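336aa long hypothetical dTDP-glucose 4,6-dehydratase (PDB 2HUN) binds NAD in a Rossmann fold and is probably a dTDP-glucose 4,6-dehydratase, an enzyme that removes water from a nucleotide-activated sugar. Local coordinates at residues G16-R21 with Y182-F187; D309-L312 with W317-P320; E189-K194 with K248-V253; Y22-H27 with D53-F58. All blocks are in the same frame, centred on the assembly; numbering follows the deposited sequence.

In the fold
Helix 14-26, which follows the first strand of the NAD-binding Rossmann fold, serves two of the contacts: its first half meets the loop 182-187 in interaction 1, and its end meets the start of strand 56-60 in interaction 4, with centres about 14 Å apart. The loop 182-187 then leads to the others. Gln186 O lies 2.5 Å from Tyr311 OH of interaction 2, a probable hydrogen bond, and Tyr182 CB packs 3.4 Å from Ile192 CD1 of interaction 3. Interactions 3 and 4 are the most distant pair, their centres about 31 Å apart. The side chains of Asn18 in interaction 1 and Trp317 in interaction 2 both lie about 8 Å from the bound NAD, and Ile192 of interaction 3 about 9 Å.

Interaction 1 of 4, residues G16-R21 with Y182-F187; sequences GSNFIR and YGPYQF
Asn18 reaches from helix 14-26 to the loop 182-187 with one well-formed hydrogen bond: its ND2 donates to Pro184 O at 2.9 Å, nearly straight at 170°. The acceptor lies in the plane of the Asn18 amide, whereas the donor is tilted from the carbonyl plane of Pro184. ND2 also bonds to Phe14 O, one turn back, so both partners fix the rotation of the amide. With alanine at this position, Pro184 O and Phe14 O are both likely to lose the side-chain N-H groups that tie loop to helix. The helix carries Gly16, the last glycine of what appears to be the GxGxxG motif of a Rossmann fold, while the loop, a type II turn from Gly183 to Gln186, follows strand 172-182. Asn18 OD1 sits at the edge of the Tyr185 ring, 4.1 Å from CD2, and 4.0 Å from Pro184 CB. With Arg21 CG anti to the backbone N (chi1 -170°) and the chain bent at chi3, the guanidinium runs almost parallel to the Tyr185 ring, 11° between planes, with Tyr185 OH over one face. Arg21 NH2 comes within 3.2 Å of that OH at a poor angle for bonding; the charge is paired instead with Asp49, and NH2 donates to Asn46 O.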
# COMPACT_ATOMS: atom_id res chain seq x y z
N GLY A 16 2.32 -11.64 -19.39
CA GLY A 16 1.53 -10.84 -20.31
C GLY A 16 1.42 -11.50 -21.68
O GLY A 16 0.34 -11.59 -22.25
N SER A 17 2.56 -11.96 -22.21
CA SER A 17 2.57 -12.62 -23.52
C SER A 17 1.74 -13.88 -23.50
O SER A 17 0.97 -14.13 -24.43
CB SER A 17 4.01 -12.97 -23.93
OG SER A 17 4.71 -11.79 -24.28
N ASN A 18 1.90 -14.70 -22.47
CA ASN A 18 1.11 -15.92 -22.36
C ASN A 18 -0.39 -15.57 -22.33
O ASN A 18 -1.20 -16.26 -22.95
CB ASN A 18 1.50 -16.68 -21.09
CG ASN A 18 2.68 -17.61 -21.31
OD1 ASN A 18 2.55 -18.64 -21.96
ND2 ASN A 18 3.83 -17.24 -20.77
N PHE A 19 -0.74 -14.51 -21.61
CA PHE A 19 -2.13 -14.08 -21.51
C PHE A 19 -2.67 -13.69 -22.88
O PHE A 19 -3.72 -14.19 -23.32
CB PHE A 19 -2.26 -12.89 -20.56
CG PHE A 19 -3.68 -12.42 -20.35
CD1 PHE A 19 -4.57 -13.16 -19.58
CD2 PHE A 19 -4.13 -11.25 -20.96
CE1 PHE A 19 -5.89 -12.74 -19.41
CE2 PHE A 19 -5.44 -10.82 -20.80
CZ PHE A 19 -6.33 -11.57 -20.02
N ILE A 20 -1.96 -12.80 -23.56
CA ILE A 20 -2.37 -12.34 -24.88
C ILE A 20 -2.57 -13.48 -25.89
O ILE A 20 -3.58 -13.52 -26.59
CB ILE A 20 -1.36 -11.31 -25.45
CG1 ILE A 20 -1.41 -10.04 -24.59
CG2 ILE A 20 -1.68 -11.02 -26.92
CD1 ILE A 20 -0.41 -8.96 -24.98
N ARG A 21 -1.61 -14.40 -25.97
CA ARG A 21 -1.74 -15.52 -26.91
C ARG A 21 -2.98 -16.35 -26.57
O ARG A 21 -3.78 -16.71 -27.44
CB ARG A 21 -0.49 -16.41 -26.84
CG ARG A 21 -0.41 -17.46 -27.95
CD ARG A 21 0.95 -18.16 -27.97
NE ARG A 21 2.06 -17.21 -28.11
CZ ARG A 21 2.52 -16.76 -29.28
NH1 ARG A 21 1.97 -17.17 -30.42
NH2 ARG A 21 3.53 -15.90 -29.32
N TYR A 182 5.51 -20.37 -13.95
CA TYR A 182 6.51 -21.08 -14.73
C TYR A 182 5.83 -21.55 -16.01
O TYR A 182 4.61 -21.76 -16.03
CB TYR A 182 7.10 -22.26 -13.95
CG TYR A 182 6.16 -23.43 -13.74
CD1 TYR A 182 5.27 -23.45 -12.67
CD2 TYR A 182 6.16 -24.52 -14.61
CE1 TYR A 182 4.40 -24.53 -12.46
CE2 TYR A 182 5.30 -25.60 -14.41
CZ TYR A 182 4.43 -25.60 -13.34
OH TYR A 182 3.59 -26.67 -13.14
N GLY A 183 6.60 -21.70 -17.08
CA GLY A 183 6.04 -22.14 -18.34
C GLY A 183 6.73 -21.43 -19.49
O GLY A 183 7.79 -20.82 -19.31
N PRO A 184 6.14 -21.48 -20.70
CA PRO A 184 6.71 -20.84 -21.89
C PRO A 184 7.04 -19.36 -21.72
O PRO A 184 6.34 -18.63 -21.00
CB PRO A 184 5.63 -21.06 -22.95
CG PRO A 184 4.98 -22.35 -22.51
CD PRO A 184 4.87 -22.16 -21.02
N TYR A 185 8.11 -18.92 -22.37
CA TYR A 185 8.52 -17.53 -22.34
C TYR A 185 9.10 -16.96 -21.04
O TYR A 185 9.20 -15.74 -20.90
CB TYR A 185 7.36 -16.65 -22.80
CG TYR A 185 6.86 -17.00 -24.19
CD1 TYR A 185 7.59 -16.65 -25.33
CD2 TYR A 185 5.67 -17.70 -24.37
CE1 TYR A 185 7.15 -16.98 -26.61
CE2 TYR A 185 5.21 -18.05 -25.64
CZ TYR A 185 5.95 -17.68 -26.76
OH TYR A 185 5.49 -18.00 -28.01
N GLN A 186 9.46 -17.82 -20.09
CA GLN A 186 10.07 -17.33 -18.85
C GLN A 186 11.57 -17.20 -19.12
O GLN A 186 12.17 -18.11 -19.71
CB GLN A 186 9.83 -18.30 -17.70
CG GLN A 186 10.43 -17.84 -16.37
CD GLN A 186 9.95 -18.68 -15.19
OE1 GLN A 186 10.02 -19.91 -15.23
NE2 GLN A 186 9.47 -18.02 -14.14
N PHE A 187 12.19 -16.10 -18.70
CA PHE A 187 13.63 -15.92 -18.93
C PHE A 187 14.46 -17.05 -18.33
O PHE A 187 14.19 -17.52 -17.22
CB PHE A 187 14.08 -14.55 -18.41
CG PHE A 187 13.96 -13.46 -19.44
CD1 PHE A 187 12.83 -13.36 -20.24
CD2 PHE A 187 14.98 -12.53 -19.61
CE1 PHE A 187 12.71 -12.35 -21.20
CE2 PHE A 187 14.87 -11.51 -20.56
CZ PHE A 187 13.74 -11.42 -21.36

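Interaction 2 of 4, residues D309-L312 with W317-P320; sequences DWYL and WWKP
Trp310 and Trp317 meet at about a right angle, in an offset edge-to-face pair. The far corner of the Trp310 indole, CH2, comes over one face of Trp317, toward its rim, and lies 3.6 Å from CD2; the six-membered rings stand 5.4 Å apart at their centroids, with planes at 69°. Both side chains extend with CG anti to the backbone N, which brings the two large indoles together.

Tyr311 and Trp318 are turned differently. Their rings meet obliquely, 35° between planes, and touch where Tyr311 CD2 lies 3.7 Å from Trp318 CD1. Trp318 suits its place because an indole combines a broad apolar surface with one N-H: NE1 donates to the backbone Tyr311 O at 2.6 Å, with an N-H...O angle of 157° and the oxygen near the indole plane. The carbonyl of the buried Tyr311, near the C-terminal end of helix 300-313, thereby gains a side-chain donor. Tyr311 sends its hydroxyl the other way, to Gln186 O, and Trp317 NE1 donates to Asn46 OD1.

The one-turn helix 315-318 follows closely on the end of helix 300-313 and packs against it. Tyr185 joins the Trp310-Trp317 pair from the loop after strand 172-182, while Tyr311 and Trp318 also rest on helix 191-200.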
# COMPACT_ATOMS: atom_id res chain seq x y z
N ASP A 309 9.02 -29.59 -22.80
CA ASP A 309 8.82 -29.68 -24.24
C ASP A 309 9.00 -28.33 -24.93
O ASP A 309 9.65 -28.24 -25.97
CB ASP A 309 7.42 -30.21 -24.56
CG ASP A 309 7.21 -31.63 -24.07
OD1 ASP A 309 8.14 -32.21 -23.47
OD2 ASP A 309 6.10 -32.17 -24.27
N TRP A 310 8.42 -27.27 -24.36
CA TRP A 310 8.51 -25.95 -24.96
C TRP A 310 9.95 -25.44 -25.08
O TRP A 310 10.34 -24.95 -26.14
CB TRP A 310 7.71 -24.92 -24.15
CG TRP A 310 7.55 -23.61 -24.88
CD1 TRP A 310 6.58 -23.29 -25.77
CD2 TRP A 310 8.44 -22.48 -24.83
NE1 TRP A 310 6.79 -22.03 -26.29
CE2 TRP A 310 7.93 -21.52 -25.72
CE3 TRP A 310 9.61 -22.20 -24.12
CZ2 TRP A 310 8.56 -20.28 -25.93
CZ3 TRP A 310 10.23 -20.97 -24.32
CH2 TRP A 310 9.70 -20.02 -25.22
N TYR A 311 10.73 -25.55 -24.01
CA TYR A 311 12.10 -25.08 -24.03
C TYR A 311 13.02 -25.88 -24.93
O TYR A 311 13.97 -25.34 -25.51
CB TYR A 311 12.69 -25.05 -22.61
CG TYR A 311 12.28 -23.80 -21.86
CD1 TYR A 311 11.06 -23.73 -21.20
CD2 TYR A 311 13.08 -22.66 -21.89
CE1 TYR A 311 10.63 -22.55 -20.60
CE2 TYR A 311 12.66 -21.47 -21.30
CZ TYR A 311 11.43 -21.43 -20.66
OH TYR A 311 10.99 -20.25 -20.10
N LEU A 312 12.75 -27.17 -25.07
CA LEU A 312 13.58 -27.99 -25.93
C LEU A 312 13.31 -27.66 -27.41
O LEU A 312 14.23 -27.64 -28.22
CB LEU A 312 13.35 -29.48 -25.62
CG LEU A 312 13.82 -29.88 -24.22
CD1 LEU A 312 13.60 -31.36 -23.98
CD2 LEU A 312 15.30 -29.53 -24.07
N TRP A 317 14.32 -19.14 -29.00
CA TRP A 317 13.87 -18.10 -28.08
C TRP A 317 14.81 -17.83 -26.88
O TRP A 317 15.21 -16.69 -26.67
CB TRP A 317 12.46 -18.43 -27.55
CG TRP A 317 11.87 -17.34 -26.70
CD1 TRP A 317 11.18 -16.23 -27.13
CD2 TRP A 317 11.98 -17.21 -25.28
NE1 TRP A 317 10.86 -15.43 -26.06
CE2 TRP A 317 11.34 -16.00 -24.91
CE3 TRP A 317 12.57 -18.00 -24.28
CZ2 TRP A 317 11.27 -15.56 -23.58
CZ3 TRP A 317 12.51 -17.56 -22.96
CH2 TRP A 317 11.86 -16.35 -22.62
N TRP A 318 15.16 -18.87 -26.13
CA TRP A 318 16.01 -18.70 -24.95
C TRP A 318 17.51 -18.55 -25.19
O TRP A 318 18.22 -17.93 -24.40
CB TRP A 318 15.80 -19.85 -23.95
CG TRP A 318 16.00 -21.25 -24.50
CD1 TRP A 318 15.03 -22.10 -24.94
CD2 TRP A 318 17.24 -21.99 -24.54
NE1 TRP A 318 15.57 -23.33 -25.23
CE2 TRP A 318 16.91 -23.29 -25.00
CE3 TRP A 318 18.56 -21.68 -24.23
CZ2 TRP A 318 17.89 -24.28 -25.16
CZ3 TRP A 318 19.53 -22.67 -24.39
CH2 TRP A 318 19.19 -23.95 -24.85
N LYS A 319 17.98 -19.15 -26.27
CA LYS A 319 19.38 -19.13 -26.64
C LYS A 319 19.99 -17.72 -26.64
O LYS A 319 21.04 -17.50 -26.04
CB LYS A 319 19.51 -19.78 -28.01
CG LYS A 319 20.93 -19.99 -28.45
CD LYS A 319 21.72 -20.66 -27.35
CE LYS A 319 23.11 -20.95 -27.85
NZ LYS A 319 24.10 -20.86 -26.73
N PRO A 320 19.36 -16.75 -27.31
CA PRO A 320 19.89 -15.38 -27.34
C PRO A 320 19.92 -14.75 -25.95
O PRO A 320 20.68 -13.82 -25.69
CB PRO A 320 18.90 -14.64 -28.25
CG PRO A 320 18.35 -15.72 -29.11
CD PRO A 320 18.17 -16.87 -28.17

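Interaction 3 of 4, residues E189-K194 with K248-V253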
# COMPACT_ATOMS: atom_id res chain seq x y z
N GLU A 189 17.29 -17.57 -16.67
CA GLU A 189 17.92 -17.68 -15.36
C GLU A 189 16.97 -18.05 -14.22
O GLU A 189 17.41 -18.27 -13.10
CB GLU A 189 18.68 -16.40 -15.00
CG GLU A 189 17.81 -15.17 -14.78
CD GLU A 189 17.39 -14.53 -16.08
OE1 GLU A 189 18.14 -14.63 -17.07
OE2 GLU A 189 16.31 -13.90 -16.10
N LYS A 190 15.67 -18.10 -14.51
CA LYS A 190 14.71 -18.49 -13.47
C LYS A 190 14.90 -19.99 -13.25
O LYS A 190 15.20 -20.72 -14.18
CB LYS A 190 13.27 -18.20 -13.92
CG LYS A 190 12.90 -16.71 -14.02
CD LYS A 190 12.94 -16.04 -12.66
CE LYS A 190 12.50 -14.57 -12.76
NZ LYS A 190 12.47 -13.91 -11.42
N LEU A 191 14.73 -20.43 -12.01
CA LEU A 191 14.91 -21.83 -11.63
C LEU A 191 14.56 -22.94 -12.62
O LEU A 191 15.43 -23.72 -13.02
CB LEU A 191 14.16 -22.13 -10.34
CG LEU A 191 14.31 -23.57 -9.83
CD1 LEU A 191 15.74 -23.80 -9.36
CD2 LEU A 191 13.32 -23.84 -8.69
N ILE A 192 13.28 -23.04 -12.98
CA ILE A 192 12.82 -24.10 -13.87
C ILE A 192 13.43 -24.03 -15.27
O ILE A 192 13.88 -25.05 -15.80
CB ILE A 192 11.27 -24.10 -13.93
CG1 ILE A 192 10.73 -24.48 -12.54
CG2 ILE A 192 10.76 -25.08 -14.97
CD1 ILE A 192 9.22 -24.38 -12.39
N PRO A 193 13.47 -22.84 -15.89
CA PRO A 193 14.07 -22.76 -17.23
C PRO A 193 15.56 -23.09 -17.17
O PRO A 193 16.07 -23.86 -17.98
CB PRO A 193 13.82 -21.31 -17.63
CG PRO A 193 12.54 -20.98 -16.92
CD PRO A 193 12.78 -21.59 -15.55
N LYS A 194 16.26 -22.49 -16.20
CA LYS A 194 17.69 -22.72 -16.04
C LYS A 194 17.97 -24.21 -15.88
O LYS A 194 18.89 -24.75 -16.51
CB LYS A 194 18.21 -21.98 -14.81
CG LYS A 194 19.71 -22.15 -14.57
CD LYS A 194 20.14 -21.57 -13.22
CE LYS A 194 19.37 -22.21 -12.06
NZ LYS A 194 19.39 -23.72 -12.09
N LYS A 248 6.77 -26.65 -3.13
CA LYS A 248 7.94 -27.51 -3.22
C LYS A 248 9.23 -26.75 -3.02
O LYS A 248 9.28 -25.52 -3.17
CB LYS A 248 7.97 -28.19 -4.59
CG LYS A 248 6.74 -29.04 -4.89
CD LYS A 248 6.77 -29.58 -6.30
CE LYS A 248 5.55 -30.44 -6.58
NZ LYS A 248 5.48 -31.62 -5.67
N THR A 249 10.28 -27.48 -2.68
CA THR A 249 11.60 -26.90 -2.48
C THR A 249 12.32 -27.02 -3.82
O THR A 249 11.89 -27.79 -4.68
CB THR A 249 12.39 -27.66 -1.43
OG1 THR A 249 12.57 -29.02 -1.86
CG2 THR A 249 11.64 -27.66 -0.12
N ASN A 250 13.39 -26.26 -4.00
CA ASN A 250 14.12 -26.32 -5.25
C ASN A 250 14.60 -27.73 -5.57
O ASN A 250 14.55 -28.16 -6.73
CB ASN A 250 15.30 -25.35 -5.22
CG ASN A 250 14.85 -23.90 -5.15
OD1 ASN A 250 13.67 -23.60 -5.34
ND2 ASN A 250 15.78 -23.00 -4.87
N LEU A 251 15.06 -28.46 -4.56
CA LEU A 251 15.52 -29.82 -4.80
C LEU A 251 14.38 -30.66 -5.35
O LEU A 251 14.58 -31.45 -6.27
CB LEU A 251 16.05 -30.46 -3.51
CG LEU A 251 16.47 -31.93 -3.64
CD1 LEU A 251 17.47 -32.09 -4.79
CD2 LEU A 251 17.07 -32.42 -2.33
N GLU A 252 13.19 -30.49 -4.78
CA GLU A 252 12.02 -31.23 -5.23
C GLU A 252 11.71 -30.90 -6.69
O GLU A 252 11.42 -31.79 -7.48
CB GLU A 252 10.79 -30.87 -4.38
CG GLU A 252 10.66 -31.67 -3.10
CD GLU A 252 9.44 -31.26 -2.30
OE1 GLU A 252 9.37 -30.07 -1.89
OE2 GLU A 252 8.55 -32.11 -2.08
N VAL A 253 11.76 -29.61 -7.01
CA VAL A 253 11.49 -29.16 -8.37
C VAL A 253 12.51 -29.78 -9.32
O VAL A 253 12.14 -30.37 -10.34
CB VAL A 253 11.56 -27.62 -8.47
CG1 VAL A 253 11.42 -27.17 -9.91
CG2 VAL A 253 10.45 -27.00 -7.62
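The N-terminal ends of two helices, 191-200 and 250-260, pack together beside strand 215-219 of the main sheet, in a fold of the extended short-chain dehydrogenase/reductase (SDR) type. Where they meet, the contact is mainly apolar. Val253 turns its side chain toward helix 191-200, and its CG1 branch does most of the touching: Ile192 CG1 lies 3.8 Å away, the two side chains crossing at about a right angle, and Leu191 CD2 lies 4.0 Å away. With CG1 anti to its own backbone N (chi1 174°), Val253 directs this one methyl at both partners. Branched aliphatic residues suit the position, because Trp217 of strand 215-219 packs against Leu191, Ile192 and Val253 alike, and Ile192 also reaches Ile304 and Thr307 of helix 300-313.

Helix 250-260 begins with a capping box. Thr249 is the N-cap residue, and its OG1 accepts a weak bond from Glu252 N; in return Thr249 N donates to Glu252 OE1 at 2.9 Å, meeting the oxygen on its anti side and 19° out of the carboxylate plane. Threonine and glutamate suit these places, since one offers a short side-chain acceptor to the amide three residues on and the other reaches back to the N-cap amide. Asn250, in the first turn, adds a polar group to the contact. Its OD1 takes a weak hydrogen bond from Arg215 NH2, and the same oxygen rests 3.4 Å from the methyl Leu191 CD2.

Interaction 4 of 4, residues Y22-H27 with D53-F58; sequences YILEKH and DPRYTF
A single backbone oxygen, Leu24 O, is gripped by both terminal nitrogens of Arg55 in this contact between helix 14-26 and the turn entering strand 56-60, two elements of the Rossmann fold. Arg55 NH1 donates to Leu24 O at 3.0 Å, on a lone pair and in the carbonyl plane, though bent to 138°; NH2 adds a weak bond at 3.1 Å. The carbonyl belongs to the last turn of the helix, where oxygens begin to lose their main-chain donors, so an arginine with several N-H groups suits the place. Its charge would probably also be favoured by the negative end of the helix dipole.

Asp53 holds the arginine from its own segment. In an Asx turn its OD1 accepts from Arg55 N at 2.8 Å on the anti lone pair, and the carboxylate also pairs with the guanidinium in a long salt bridge of two weak bonds, Arg55 NE to Asp53 OD1 at 3.4 Å and NH2 to OD2. The guanidinium thus lies between carboxylate and helix end, and the bend at chi3 (-59°) turns it toward Leu24 O. Replacing Arg55 by leucine would probably deprive Leu24 O of both donors and leave the Asp53 carboxylate without its positive partner.

The apolar side of the contact is carried by Leu24, which points toward the turn and also packs on Val32 of the intervening strand 31-36. Its CD2 lies over the centre of the guanidinium face, 4.1 Å from Arg55 CZ. The other methyl, CD1, comes within 4.1 Å of Tyr56 CB, the two side chains crossing at about a right angle.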
# COMPACT_ATOMS: atom_id res chain seq x y z
N TYR A 22 -3.15 -16.63 -25.28
CA TYR A 22 -4.30 -17.40 -24.80
C TYR A 22 -5.61 -16.68 -25.16
O TYR A 22 -6.52 -17.27 -25.76
CB TYR A 22 -4.21 -17.57 -23.29
CG TYR A 22 -5.40 -18.26 -22.67
CD1 TYR A 22 -5.45 -19.64 -22.56
CD2 TYR A 22 -6.47 -17.51 -22.17
CE1 TYR A 22 -6.55 -20.28 -21.98
CE2 TYR A 22 -7.57 -18.14 -21.58
CZ TYR A 22 -7.60 -19.52 -21.49
OH TYR A 22 -8.68 -20.14 -20.92
N ILE A 23 -5.71 -15.42 -24.78
CA ILE A 23 -6.91 -14.63 -25.05
C ILE A 23 -7.31 -14.58 -26.52
O ILE A 23 -8.47 -14.83 -26.85
CB ILE A 23 -6.74 -13.19 -24.50
CG1 ILE A 23 -7.11 -13.18 -23.01
CG2 ILE A 23 -7.58 -12.21 -25.30
CD1 ILE A 23 -8.45 -13.85 -22.69
N LEU A 24 -6.37 -14.26 -27.40
CA LEU A 24 -6.67 -14.19 -28.83
C LEU A 24 -7.01 -15.56 -29.40
O LEU A 24 -7.77 -15.66 -30.36
CB LEU A 24 -5.49 -13.58 -29.59
CG LEU A 24 -5.22 -12.10 -29.29
CD1 LEU A 24 -3.99 -11.63 -30.04
CD2 LEU A 24 -6.44 -11.28 -29.69
N GLU A 25 -6.47 -16.60 -28.80
CA GLU A 25 -6.74 -17.95 -29.27
C GLU A 25 -8.12 -18.43 -28.86
O GLU A 25 -8.83 -19.05 -29.65
CB GLU A 25 -5.67 -18.91 -28.74
CG GLU A 25 -5.73 -20.29 -29.33
CD GLU A 25 -4.48 -21.09 -29.06
OE1 GLU A 25 -3.37 -20.57 -29.35
OE2 GLU A 25 -4.59 -22.23 -28.55
N LYS A 26 -8.52 -18.13 -27.62
CA LYS A 26 -9.82 -18.55 -27.11
C LYS A 26 -11.00 -17.66 -27.50
O LYS A 26 -12.14 -18.11 -27.48
CB LYS A 26 -9.78 -18.66 -25.59
CG LYS A 26 -9.37 -20.03 -25.07
CD LYS A 26 -8.01 -20.45 -25.59
CE LYS A 26 -7.71 -21.89 -25.20
NZ LYS A 26 -8.74 -22.82 -25.75
N HIS A 27 -10.73 -16.41 -27.85
CA HIS A 27 -11.79 -15.49 -28.21
C HIS A 27 -11.59 -14.87 -29.59
O HIS A 27 -10.98 -13.81 -29.72
CB HIS A 27 -11.88 -14.39 -27.15
CG HIS A 27 -12.17 -14.90 -25.77
ND1 HIS A 27 -13.39 -15.41 -25.41
CD2 HIS A 27 -11.38 -14.99 -24.67
CE1 HIS A 27 -13.35 -15.79 -24.14
NE2 HIS A 27 -12.14 -15.55 -23.68
N ASP A 53 -1.40 -9.83 -36.57
CA ASP A 53 -2.77 -10.31 -36.53
C ASP A 53 -3.58 -9.02 -36.41
O ASP A 53 -3.23 -8.14 -35.64
CB ASP A 53 -2.99 -11.19 -35.29
CG ASP A 53 -4.39 -11.76 -35.23
OD1 ASP A 53 -5.36 -10.97 -35.26
OD2 ASP A 53 -4.52 -13.00 -35.15
N PRO A 54 -4.66 -8.88 -37.19
CA PRO A 54 -5.47 -7.65 -37.13
C PRO A 54 -6.10 -7.32 -35.78
O PRO A 54 -6.36 -6.15 -35.48
CB PRO A 54 -6.51 -7.88 -38.22
CG PRO A 54 -6.67 -9.37 -38.23
CD PRO A 54 -5.24 -9.83 -38.15
N ARG A 55 -6.33 -8.33 -34.96
CA ARG A 55 -6.94 -8.12 -33.65
C ARG A 55 -5.94 -7.65 -32.60
O ARG A 55 -6.32 -7.33 -31.47
CB ARG A 55 -7.61 -9.40 -33.17
CG ARG A 55 -8.71 -9.92 -34.07
CD ARG A 55 -9.17 -11.27 -33.57
NE ARG A 55 -8.05 -12.21 -33.56
CZ ARG A 55 -8.04 -13.36 -32.89
NH1 ARG A 55 -9.09 -13.72 -32.17
NH2 ARG A 55 -6.98 -14.14 -32.94
N TYR A 56 -4.66 -7.61 -32.97
CA TYR A 56 -3.60 -7.20 -32.05
C TYR A 56 -2.95 -5.87 -32.44
O TYR A 56 -2.70 -5.62 -33.61
CB TYR A 56 -2.54 -8.30 -31.97
CG TYR A 56 -1.32 -7.95 -31.13
CD1 TYR A 56 -1.31 -8.16 -29.75
CD2 TYR A 56 -0.19 -7.39 -31.72
CE1 TYR A 56 -0.20 -7.83 -28.98
CE2 TYR A 56 0.92 -7.04 -30.96
CZ TYR A 56 0.91 -7.26 -29.60
OH TYR A 56 2.02 -6.93 -28.86
N THR A 57 -2.68 -5.02 -31.46
CA THR A 57 -2.04 -3.74 -31.69
C THR A 57 -1.04 -3.50 -30.58
O THR A 57 -1.39 -3.63 -29.40
CB THR A 57 -3.04 -2.57 -31.65
OG1 THR A 57 -4.17 -2.86 -32.48
CG2 THR A 57 -2.38 -1.29 -32.15
N PHE A 58 0.20 -3.17 -30.93
CA PHE A 58 1.22 -2.90 -29.93
C PHE A 58 1.50 -1.41 -29.81
O PHE A 58 1.71 -0.72 -30.80
CB PHE A 58 2.53 -3.62 -30.26
CG PHE A 58 3.68 -3.17 -29.40
CD1 PHE A 58 3.60 -3.21 -28.02
CD2 PHE A 58 4.84 -2.68 -29.99
CE1 PHE A 58 4.65 -2.76 -27.22
CE2 PHE A 58 5.91 -2.23 -29.20
CZ PHE A 58 5.81 -2.27 -27.82